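Local coordinates for tRNA (adenine-N(1)-)-methyltransferase (Thermus thermophilus, PDB 2PWY), which catalyses the S-adenosyl-L-methionine-dependent methylation of N1 of adenosine 58 in tRNA and is required for growth at extreme temperatures, at residues A[10-15]-A[59-64]; A[170-175]-A[192-197]. All coordinates share one frame; numbering follows the deposited sequence.

In the fold
From the N terminus, strand 10-13 runs out through the small N-terminal domain, and the chain passes through strand 19-22, helix 39-45 and strand 50-52 before interaction 1 brings strand 58-62 back beside it, closing a loop of 43 residues. The chain then enters the catalytic domain. There interaction 2 closes a shorter loop of 16 residues, carrying helix 181-187, between parallel strands 167-173 and 192-198 at the bound S-adenosyl-L-homocysteine. The two contacts follow in series, neither enclosing nor crossing the other. They lie on opposite sides of the chain's centre, with centres about 33 Å apart, each inside a different sheet.

Interaction 1 (A[10-15]-A[59-64]); sequences LLLKDR and LSVHRP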
loop_
_atom_site.group_PDB
_atom_site.type_symbol
_atom_site.label_atom_id
_atom_site.label_comp_id
_atom_site.label_asym_id
_atom_site.label_seq_id
_atom_site.Cartn_x
_atom_site.Cartn_y
_atom_site.Cartn_z
ATOM N N LEU A 10 25.475 -15.717 16.564
ATOM C CA LEU A 10 24.492 -15.117 17.444
ATOM C C LEU A 10 24.137 -13.733 16.935
ATOM O O LEU A 10 24.916 -13.116 16.222
ATOM C CB LEU A 10 25.057 -15.008 18.866
ATOM C CG LEU A 10 25.400 -16.329 19.559
ATOM C CD1 LEU A 10 26.178 -16.026 20.824
ATOM C CD2 LEU A 10 24.137 -17.140 19.868
ATOM N N LEU A 11 22.950 -13.259 17.289
ATOM C CA LEU A 11 22.582 -11.872 17.049
ATOM C C LEU A 11 22.334 -11.234 18.405
ATOM O O LEU A 11 21.531 -11.734 19.198
ATOM C CB LEU A 11 21.338 -11.763 16.158
ATOM C CG LEU A 11 20.936 -10.345 15.737
ATOM C CD1 LEU A 11 21.779 -9.938 14.545
ATOM C CD2 LEU A 11 19.445 -10.274 15.399
ATOM N N LEU A 12 23.050 -10.150 18.663
ATOM C CA LEU A 12 22.905 -9.392 19.893
ATOM C C LEU A 12 22.113 -8.128 19.599
ATOM O O LEU A 12 22.296 -7.507 18.547
ATOM C CB LEU A 12 24.280 -9.020 20.456
ATOM C CG LEU A 12 25.314 -10.140 20.619
ATOM C CD1 LEU A 12 26.578 -9.586 21.278
ATOM C CD2 LEU A 12 24.740 -11.321 21.414
ATOM N N LYS A 13 21.219 -7.766 20.516
ATOM C CA LYS A 13 20.519 -6.482 20.451
ATOM C C LYS A 13 20.710 -5.719 21.757
ATOM O O LYS A 13 20.582 -6.292 22.859
ATOM C CB LYS A 13 19.024 -6.660 20.176
ATOM C CG LYS A 13 18.688 -7.223 18.791
ATOM C CD LYS A 13 17.208 -7.009 18.421
ATOM C CE LYS A 13 16.279 -8.067 19.060
ATOM N NZ LYS A 13 14.875 -8.097 18.504
ATOM N N ASP A 14 21.020 -4.430 21.641
ATOM C CA ASP A 14 21.148 -3.580 22.822
ATOM C C ASP A 14 19.819 -2.876 23.116
ATOM O O ASP A 14 18.836 -3.086 22.395
ATOM C CB ASP A 14 22.346 -2.617 22.697
ATOM C CG ASP A 14 22.223 -1.643 21.525
ATOM O OD1 ASP A 14 21.097 -1.358 21.058
ATOM O OD2 ASP A 14 23.281 -1.139 21.084
ATOM N N ARG A 15 19.776 -2.065 24.175
ATOM C CA ARG A 15 18.530 -1.414 24.586
ATOM C C ARG A 15 17.997 -0.410 23.554
ATOM O O ARG A 15 16.794 -0.168 23.490
ATOM C CB ARG A 15 18.676 -0.762 25.966
ATOM N N LEU A 59 22.424 -6.555 26.759
ATOM C CA LEU A 59 22.509 -7.172 25.446
ATOM C C LEU A 59 21.656 -8.428 25.439
ATOM O O LEU A 59 21.930 -9.374 26.183
ATOM C CB LEU A 59 23.965 -7.523 25.108
ATOM C CG LEU A 59 24.941 -6.338 25.163
ATOM C CD1 LEU A 59 26.370 -6.814 25.003
ATOM C CD2 LEU A 59 24.594 -5.279 24.104
ATOM N N SER A 60 20.626 -8.449 24.600
ATOM C CA SER A 60 19.810 -9.650 24.500
ATOM C C SER A 60 20.473 -10.552 23.475
ATOM O O SER A 60 20.942 -10.080 22.435
ATOM C CB SER A 60 18.378 -9.327 24.098
ATOM O OG SER A 60 18.361 -8.637 22.871
ATOM N N VAL A 61 20.509 -11.841 23.781
ATOM C CA VAL A 61 21.211 -12.807 22.952
ATOM C C VAL A 61 20.205 -13.642 22.164
ATOM O O VAL A 61 19.207 -14.124 22.724
ATOM C CB VAL A 61 22.103 -13.737 23.814
ATOM C CG1 VAL A 61 22.798 -14.765 22.954
ATOM C CG2 VAL A 61 23.126 -12.915 24.628
ATOM N N HIS A 62 20.476 -13.807 20.870
ATOM C CA HIS A 62 19.554 -14.474 19.954
ATOM C C HIS A 62 20.246 -15.441 18.995
ATOM O O HIS A 62 21.402 -15.237 18.604
ATOM C CB HIS A 62 18.780 -13.445 19.111
ATOM C CG HIS A 62 18.049 -12.427 19.922
ATOM N ND1 HIS A 62 16.852 -12.692 20.548
ATOM C CD2 HIS A 62 18.348 -11.137 20.207
ATOM C CE1 HIS A 62 16.445 -11.611 21.193
ATOM N NE2 HIS A 62 17.340 -10.654 21.010
ATOM N N ARG A 63 19.527 -16.500 18.645
ATOM C CA ARG A 63 19.802 -17.255 17.438
ATOM C C ARG A 63 19.141 -16.449 16.315
ATOM O O ARG A 63 17.918 -16.282 16.332
ATOM C CB ARG A 63 19.169 -18.650 17.509
ATOM C CG ARG A 63 19.091 -19.335 16.160
ATOM C CD ARG A 63 18.205 -20.545 16.185
ATOM N NE ARG A 63 18.174 -21.214 14.880
ATOM C CZ ARG A 63 17.978 -22.519 14.724
ATOM N NH1 ARG A 63 17.797 -23.304 15.787
ATOM N NH2 ARG A 63 17.972 -23.049 13.514
ATOM N N PRO A 64 19.931 -15.923 15.359
ATOM C CA PRO A 64 19.314 -15.085 14.314
ATOM C C PRO A 64 18.412 -15.931 13.434
ATOM O O PRO A 64 18.783 -17.051 13.069
ATOM C CB PRO A 64 20.510 -14.567 13.495
ATOM C CG PRO A 64 21.655 -15.497 13.829
ATOM C CD PRO A 64 21.392 -16.076 15.179
#
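L11 and H62 form a hydrogen-bonded antiparallel pair, L12 and V61 a non-hydrogen-bonded one and K13 and S60 another hydrogen-bonded one, the strand axes 4.7 Å apart at closest. Straight bonds from K13 N to S60 O and from S60 N to K13 O (2.8 Å) join one hydrogen-bonded pair; in the other, L11 N donates to H62 O, while the return from H62 N to L11 O is bent and weak. Side chains alternate between two faces. On that of L10, L12 and V61, the valine spans two leucines: its CG1 meets L10 CD2 at 4.1 Å, and CG2 lies 3.9 Å from L12 CD2, the V61 and L12 side chains pointing the same way. L42 of helix 39-45 packs on both leucines. K13, S60 and H62 give the other face its polar part; L11, beside H62, adds an apolar one. CG of H62 stands beside its own backbone N (chi1 -55°), and the imidazole comes to lie with L11 O at its edge, CD2 3.4 Å from that oxygen. H62 NE2 and S60 OG share a 2.9 Å hydrogen bond, while ND1 is bonded to D191 of the second subunit, so both ring nitrogens are held and the ring's rotation is fixed. The K13 chain crosses H62 at about a right angle, bringing CE 3.4 Å from NE2; its amine continues to a salt bridge with E219 of the second subunit. At one end P64 CB rests on L11 CB at 4.0 Å; at the other D14 CB touches L59 CD2. These are the two central strands of the N-terminal domain's four-stranded antiparallel sheet, a domain that may help recognise tRNA; one face packs on helix 39-45; on the other, L11 meets helix 66-72 while K13 and H62 reach the second subunit.

Interaction 2 (A[170-175]-A[192-197]); sequences VALDLM and RFLVAY. With SAH (S-adenosyl-L-homocysteine), chain E.
L194 CD1 sits at the apolar centre, 3.9 Å from V170 CG1 and equally near L172 CD1. With CG anti to the backbone N (chi1 177°), L194 reaches across to both side chains, while A196, on the same face, sets its CB 4.1 Å from L172 CB. The backbones beneath run parallel, stitched by V170 N to F193 O, V195 N to V170 O, L172 N to V195 O and Y197 N to L172 O; V195 N approaches V170 O almost head-on, at a C=O...N angle of 175°. On the face of D173 and Y197 these two side chains run side by side, pointing the same way, their carboxylate and ring planes 56° apart and D173 OD1 3.4 Å from Y197 CD2. The aspartate divides its oxygens: OD1 accepts from a water that also donates to Y197 O, whereas OD2 takes the amino group of S-adenosyl-L-homocysteine (SAH N) at 2.8 Å and is hydrogen-bonded to T80 as well. Replacing D173 with an alanine would probably leave that ligand amine without its carboxylate mate and the bridging water with one acceptor fewer. A second water links L174 N to Y197 O where the strands part. Here L174 lays CD2 3.6 Å from SAH C5, against the adenine of the ligand. Strands 167-173 and 192-198 belong to the class I methyltransferase sheet, with strand 99-103 bonded to 167-173 on the side away from 192-198 and strand 248-254 flanking 192-198. Helix 181-187, from the connection between the two strands, packs through A184 on V170 and L194; across the sheet, helix 82-91 packs through M88 on V195 and Y197.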
loop_
_atom_site.group_PDB
_atom_site.type_symbol
_atom_site.label_atom_id
_atom_site.label_comp_id
_atom_site.label_asym_id
_atom_site.label_seq_id
_atom_site.Cartn_x
_atom_site.Cartn_y
_atom_site.Cartn_z
ATOM N N VAL A 170 13.038 -22.134 -11.534
ATOM C CA VAL A 170 14.204 -21.306 -11.847
ATOM C C VAL A 170 14.037 -19.973 -11.131
ATOM O O VAL A 170 13.069 -19.265 -11.375
ATOM C CB VAL A 170 14.357 -21.051 -13.364
ATOM C CG1 VAL A 170 15.514 -20.080 -13.631
ATOM C CG2 VAL A 170 14.581 -22.386 -14.122
ATOM N N ALA A 171 14.990 -19.644 -10.262
ATOM C CA ALA A 171 14.971 -18.398 -9.496
ATOM C C ALA A 171 16.033 -17.472 -10.048
ATOM O O ALA A 171 17.220 -17.829 -10.079
ATOM C CB ALA A 171 15.254 -18.684 -8.024
ATOM N N LEU A 172 15.617 -16.279 -10.472
ATOM C CA LEU A 172 16.556 -15.304 -11.011
ATOM C C LEU A 172 16.597 -14.036 -10.193
ATOM O O LEU A 172 15.553 -13.472 -9.830
ATOM C CB LEU A 172 16.224 -14.951 -12.468
ATOM C CG LEU A 172 16.269 -16.113 -13.462
ATOM C CD1 LEU A 172 15.995 -15.562 -14.825
ATOM C CD2 LEU A 172 17.621 -16.849 -13.428
ATOM N N ASP A 173 17.814 -13.606 -9.894
ATOM C CA ASP A 173 18.058 -12.282 -9.348
ATOM C C ASP A 173 19.332 -11.799 -10.024
ATOM O O ASP A 173 20.435 -12.136 -9.602
ATOM C CB ASP A 173 18.205 -12.318 -7.818
ATOM C CG ASP A 173 18.501 -10.944 -7.217
ATOM O OD1 ASP A 173 18.622 -9.942 -7.973
ATOM O OD2 ASP A 173 18.621 -10.872 -5.967
ATOM N N LEU A 174 19.148 -11.039 -11.103
ATOM C CA LEU A 174 20.248 -10.500 -11.906
ATOM C C LEU A 174 19.703 -9.402 -12.827
ATOM O O LEU A 174 18.494 -9.327 -13.071
ATOM C CB LEU A 174 20.985 -11.614 -12.684
ATOM C CG LEU A 174 20.238 -12.867 -13.198
ATOM C CD1 LEU A 174 19.204 -12.469 -14.228
ATOM C CD2 LEU A 174 21.192 -13.921 -13.798
ATOM N N MET A 175 20.602 -8.557 -13.326
ATOM C CA MET A 175 20.216 -7.330 -14.031
ATOM C C MET A 175 19.568 -7.581 -15.389
ATOM O O MET A 175 18.708 -6.809 -15.815
ATOM C CB MET A 175 21.436 -6.422 -14.231
ATOM N N ARG A 192 6.091 -25.714 -15.032
ATOM C CA ARG A 192 6.722 -25.187 -13.822
ATOM C C ARG A 192 7.171 -23.735 -14.033
ATOM O O ARG A 192 6.958 -23.175 -15.109
ATOM C CB ARG A 192 7.840 -26.112 -13.335
ATOM C CG ARG A 192 7.326 -27.527 -13.009
ATOM C CD ARG A 192 6.383 -27.512 -11.792
ATOM N NE ARG A 192 7.098 -27.126 -10.572
ATOM C CZ ARG A 192 6.536 -26.862 -9.394
ATOM N NH1 ARG A 192 5.220 -26.922 -9.233
ATOM N NH2 ARG A 192 7.310 -26.531 -8.364
ATOM N N PHE A 193 7.739 -23.107 -13.000
ATOM C CA PHE A 193 7.865 -21.645 -13.014
ATOM C C PHE A 193 9.286 -21.128 -13.005
ATOM O O PHE A 193 10.173 -21.742 -12.417
ATOM C CB PHE A 193 7.115 -21.022 -11.829
ATOM C CG PHE A 193 5.648 -21.301 -11.849
ATOM C CD1 PHE A 193 4.776 -20.453 -12.530
ATOM C CD2 PHE A 193 5.143 -22.445 -11.231
ATOM C CE1 PHE A 193 3.415 -20.728 -12.561
ATOM C CE2 PHE A 193 3.800 -22.726 -11.259
ATOM C CZ PHE A 193 2.928 -21.862 -11.930
ATOM N N LEU A 194 9.468 -20.000 -13.689
ATOM C CA LEU A 194 10.637 -19.130 -13.515
ATOM C C LEU A 194 10.134 -17.887 -12.796
ATOM O O LEU A 194 9.080 -17.349 -13.151
ATOM C CB LEU A 194 11.243 -18.741 -14.870
ATOM C CG LEU A 194 12.440 -17.763 -14.903
ATOM C CD1 LEU A 194 13.291 -18.008 -16.153
ATOM C CD2 LEU A 194 12.027 -16.257 -14.839
ATOM N N VAL A 195 10.870 -17.440 -11.777
ATOM C CA VAL A 195 10.509 -16.205 -11.073
ATOM C C VAL A 195 11.735 -15.314 -10.993
ATOM O O VAL A 195 12.791 -15.742 -10.492
ATOM C CB VAL A 195 9.945 -16.450 -9.645
ATOM C CG1 VAL A 195 9.586 -15.093 -9.007
ATOM C CG2 VAL A 195 8.708 -17.369 -9.692
ATOM N N ALA A 196 11.598 -14.098 -11.522
ATOM C CA ALA A 196 12.680 -13.114 -11.549
ATOM C C ALA A 196 12.387 -11.927 -10.647
ATOM O O ALA A 196 11.254 -11.449 -10.575
ATOM C CB ALA A 196 12.940 -12.618 -12.963
ATOM N N TYR A 197 13.447 -11.448 -9.998
ATOM C CA TYR A 197 13.417 -10.304 -9.084
ATOM C C TYR A 197 14.056 -9.118 -9.810
ATOM O O TYR A 197 15.195 -9.206 -10.261
ATOM C CB TYR A 197 14.213 -10.723 -7.851
ATOM C CG TYR A 197 14.454 -9.741 -6.724
ATOM C CD1 TYR A 197 13.562 -9.648 -5.648
ATOM C CD2 TYR A 197 15.631 -8.996 -6.666
ATOM C CE1 TYR A 197 13.824 -8.792 -4.564
ATOM C CE2 TYR A 197 15.899 -8.134 -5.585
ATOM C CZ TYR A 197 15.000 -8.049 -4.544
ATOM O OH TYR A 197 15.265 -7.218 -3.477
HETATM N N SAH E . 19.839 -13.063 -4.806
HETATM C CA SAH E . 21.251 -12.776 -4.393
HETATM C CB SAH E . 21.728 -11.446 -4.962
HETATM C CG SAH E . 22.019 -11.524 -6.463
HETATM S SD SAH E . 22.826 -9.997 -7.013
HETATM C C SAH E . 21.323 -12.790 -2.878
HETATM O O SAH E . 20.283 -12.899 -2.211
HETATM O OXT SAH E . 22.414 -12.714 -2.301
HETATM C "C5'" SAH E . 23.020 -10.499 -8.743
HETATM C "C4'" SAH E . 24.241 -11.401 -8.949
HETATM O "O4'" SAH E . 24.116 -12.062 -10.191
HETATM C "C3'" SAH E . 25.592 -10.676 -8.991
HETATM O "O3'" SAH E . 26.461 -11.303 -8.053
HETATM C "C2'" SAH E . 26.082 -10.854 -10.429
HETATM O "O2'" SAH E . 27.475 -11.040 -10.535
HETATM C "C1'" SAH E . 25.387 -12.130 -10.832
HETATM N N9 SAH E . 25.060 -12.323 -12.254
HETATM C C8 SAH E . 24.473 -11.421 -13.096
HETATM N N7 SAH E . 24.273 -12.040 -14.281
HETATM C C5 SAH E . 24.674 -13.328 -14.197
HETATM C C6 SAH E . 24.687 -14.387 -15.112
HETATM N N6 SAH E . 24.220 -14.233 -16.361
HETATM N N1 SAH E . 25.190 -15.610 -14.687
HETATM C C2 SAH E . 25.672 -15.777 -13.412
HETATM N N3 SAH E . 25.663 -14.720 -12.524
HETATM C C4 SAH E . 25.169 -13.520 -12.913
HETATM O O HOH W 1 17.718 -7.946 -9.922
HETATM O O HOH W 2 16.185 -10.925 -12.290
#